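Side-chain contact in putative N-acetylneuraminate lyase (PDB 6RB7), which belongs to the dihydrodipicolinate synthetase family of TIM-barrel proteins and forms an assembly of four chains: residues 87-92 / 118-123. Sequence-based numbering, arbitrary orientation. Where two conformers were deposited one is given.
Sequences QSVEDR and TKDSQE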
loop_
_atom_site.group_PDB
_atom_site.type_symbol
_atom_site.label_atom_id
_atom_site.label_comp_id
_atom_site.label_asym_id
_atom_site.label_seq_id
_atom_site.Cartn_x
_atom_site.Cartn_y
_atom_site.Cartn_z
ATOM N N GLN A 87 -4.061 -13.466 -24.006
ATOM C CA GLN A 87 -4.753 -14.209 -25.077
ATOM C C GLN A 87 -5.756 -13.305 -25.765
ATOM O O GLN A 87 -6.273 -12.381 -25.123
ATOM C CB GLN A 87 -5.390 -15.483 -24.544
ATOM C CG GLN A 87 -4.301 -16.509 -24.286
ATOM C CD GLN A 87 -4.808 -17.782 -23.672
ATOM O OE1 GLN A 87 -6.010 -17.934 -23.455
ATOM N NE2 GLN A 87 -3.897 -18.706 -23.406
ATOM N N SER A 88 -5.988 -13.573 -27.042
ATOM C CA SER A 88 -7.058 -12.932 -27.818
ATOM C C SER A 88 -8.396 -13.595 -27.498
ATOM O O SER A 88 -8.442 -14.723 -26.942
ATOM C CB SER A 88 -6.729 -13.020 -29.285
ATOM O OG SER A 88 -6.799 -14.348 -29.731
ATOM N N VAL A 89 -9.467 -12.938 -27.913
ATOM C CA VAL A 89 -10.818 -13.549 -27.861
ATOM C C VAL A 89 -10.780 -14.866 -28.626
ATOM O O VAL A 89 -11.286 -15.874 -28.125
ATOM C CB VAL A 89 -11.862 -12.560 -28.385
ATOM C CG1 VAL A 89 -13.167 -13.241 -28.654
ATOM C CG2 VAL A 89 -12.028 -11.386 -27.403
ATOM N N GLU A 90 -10.212 -14.874 -29.827
ATOM C CA GLU A 90 -10.173 -16.121 -30.652
ATOM C C GLU A 90 -9.404 -17.222 -29.917
ATOM O O GLU A 90 -9.900 -18.344 -29.881
ATOM C CB GLU A 90 -9.585 -15.792 -32.020
ATOM C CG GLU A 90 -9.452 -17.012 -32.899
ATOM C CD GLU A 90 -10.739 -17.473 -33.572
ATOM O OE1 GLU A 90 -11.859 -16.935 -33.252
ATOM O OE2 GLU A 90 -10.622 -18.355 -34.465
ATOM N N ASP A 91 -8.257 -16.907 -29.302
ATOM C CA ASP A 91 -7.478 -17.894 -28.518
ATOM C C ASP A 91 -8.386 -18.522 -27.458
ATOM O O ASP A 91 -8.399 -19.750 -27.271
ATOM C CB ASP A 91 -6.300 -17.210 -27.822
ATOM C CG ASP A 91 -5.134 -16.752 -28.681
ATOM O OD1 ASP A 91 -4.986 -17.307 -29.819
ATOM O OD2 ASP A 91 -4.383 -15.832 -28.212
ATOM N N ARG A 92 -9.104 -17.665 -26.718
ATOM C CA ARG A 92 -9.911 -18.128 -25.572
ATOM C C ARG A 92 -11.098 -18.966 -26.061
ATOM O O ARG A 92 -11.500 -19.928 -25.353
ATOM C CB ARG A 92 -10.313 -16.936 -24.716
ATOM C CG ARG A 92 -9.088 -16.375 -24.001
ATOM C CD ARG A 92 -9.337 -15.033 -23.342
ATOM N NE ARG A 92 -10.189 -15.096 -22.179
ATOM C CZ ARG A 92 -10.367 -14.076 -21.335
ATOM N NH1 ARG A 92 -9.759 -12.924 -21.575
ATOM N NH2 ARG A 92 -11.137 -14.248 -20.266
ATOM N N THR A 118 -15.405 -4.257 -22.199
ATOM C CA THR A 118 -16.693 -4.942 -21.934
ATOM C C THR A 118 -17.125 -5.734 -23.166
ATOM O O THR A 118 -17.590 -6.859 -23.004
ATOM C CB THR A 118 -17.744 -3.919 -21.509
ATOM O OG1 THR A 118 -17.248 -3.205 -20.378
ATOM C CG2 THR A 118 -19.071 -4.554 -21.209
ATOM N N LYS A 119 -16.947 -5.206 -24.366
ATOM C CA LYS A 119 -17.539 -5.907 -25.544
ATOM C C LYS A 119 -16.853 -7.249 -25.799
ATOM O O LYS A 119 -17.567 -8.223 -26.128
ATOM C CB LYS A 119 -17.506 -5.024 -26.787
ATOM C CG LYS A 119 -16.152 -4.624 -27.294
ATOM C CD LYS A 119 -16.307 -3.931 -28.677
ATOM C CE LYS A 119 -14.988 -3.470 -29.220
ATOM N NZ LYS A 119 -15.178 -2.901 -30.574
ATOM N N ASP A 120 -15.542 -7.353 -25.591
ATOM C CA ASP A 120 -14.824 -8.637 -25.752
ATOM C C ASP A 120 -15.330 -9.596 -24.676
ATOM O O ASP A 120 -15.500 -10.789 -24.925
ATOM C CB ASP A 120 -13.325 -8.477 -25.605
ATOM C CG ASP A 120 -12.591 -7.828 -26.761
ATOM O OD1 ASP A 120 -13.241 -7.571 -27.835
ATOM O OD2 ASP A 120 -11.369 -7.619 -26.593
ATOM N N SER A 121 -15.534 -9.096 -23.461
ATOM C CA SER A 121 -16.055 -9.927 -22.342
ATOM C C SER A 121 -17.458 -10.469 -22.682
ATOM O O SER A 121 -17.769 -11.636 -22.373
ATOM C CB SER A 121 -16.082 -9.114 -21.074
ATOM O OG SER A 121 -14.810 -8.512 -20.787
ATOM N N GLN A 122 -18.336 -9.618 -23.224
ATOM C CA GLN A 122 -19.690 -10.037 -23.618
ATOM C C GLN A 122 -19.597 -11.077 -24.740
ATOM O O GLN A 122 -20.380 -12.074 -24.711
ATOM C CB GLN A 122 -20.466 -8.812 -24.096
ATOM C CG GLN A 122 -20.870 -7.840 -22.977
ATOM C CD GLN A 122 -21.427 -6.569 -23.566
ATOM O OE1 GLN A 122 -20.758 -5.903 -24.357
ATOM N NE2 GLN A 122 -22.634 -6.194 -23.146
ATOM N N GLU A 123 -18.668 -10.925 -25.666
ATOM C CA GLU A 123 -18.498 -11.895 -26.787
ATOM C C GLU A 123 -18.121 -13.251 -26.204
ATOM O O GLU A 123 -18.718 -14.299 -26.595
ATOM C CB GLU A 123 -17.492 -11.363 -27.797
ATOM C CG GLU A 123 -17.200 -12.295 -28.914
ATOM C CD GLU A 123 -16.337 -11.724 -30.052
ATOM O OE1 GLU A 123 -15.751 -10.602 -29.894
ATOM O OE2 GLU A 123 -16.198 -12.434 -31.099
#
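Asp120 receives one methyl of Val89, CG2, where the start of helix 89-103 meets the first two turns of helix 118-130, a small example of two helices joined through one aliphatic residue. The CB of Asp120 and the flat face of its carboxylate meet this methyl, the distance from Asp120 CB to Val89 CG2 being 3.7 Å. Both carboxylate oxygens of Asp120 stay near van der Waals range of that methyl, so the group lies against carbon without bonding to it. The backbone N of Asp120 is bonded to Asn117 OD1, just before the helix.

One residue further, Ser121 turns from Val89 and joins Asn117 and Cys115 through its hydroxyl, while packing on Tyr154 and Ile158 of helix 148-160.

Glu123, one turn after Asp120, takes the other branch of the valine. With CG anti to its backbone N (chi1 177°) and the chain extended beyond, its carboxylate is carried across to Val89 and turns a flat face to it, Val89 CG1 standing above Glu123 CD at 3.8 Å. The charge itself is directed to Lys93 by a salt bridge from OE2, which would be expected to temper any repulsion from Glu90, whose OE1 is 6.6 Å from Glu123 OE2.

Val89 is the first residue of its helix and also packs on Leu124; the turn around it is closed by Ser88 and Asp91. Ser88 OG accepts from Asp91 N at 3.0 Å, and Ser88 N gives its hydrogen to Asp91 OD2, also at 3.0 Å, reaching that oxygen from above the carboxylate plane. Asp91 OD2 has a second partner in Arg307. These reciprocal bonds make a capping box at the start of helix 89-103, which packs beside helix 118-130 as successive outer helices of a TIM barrel.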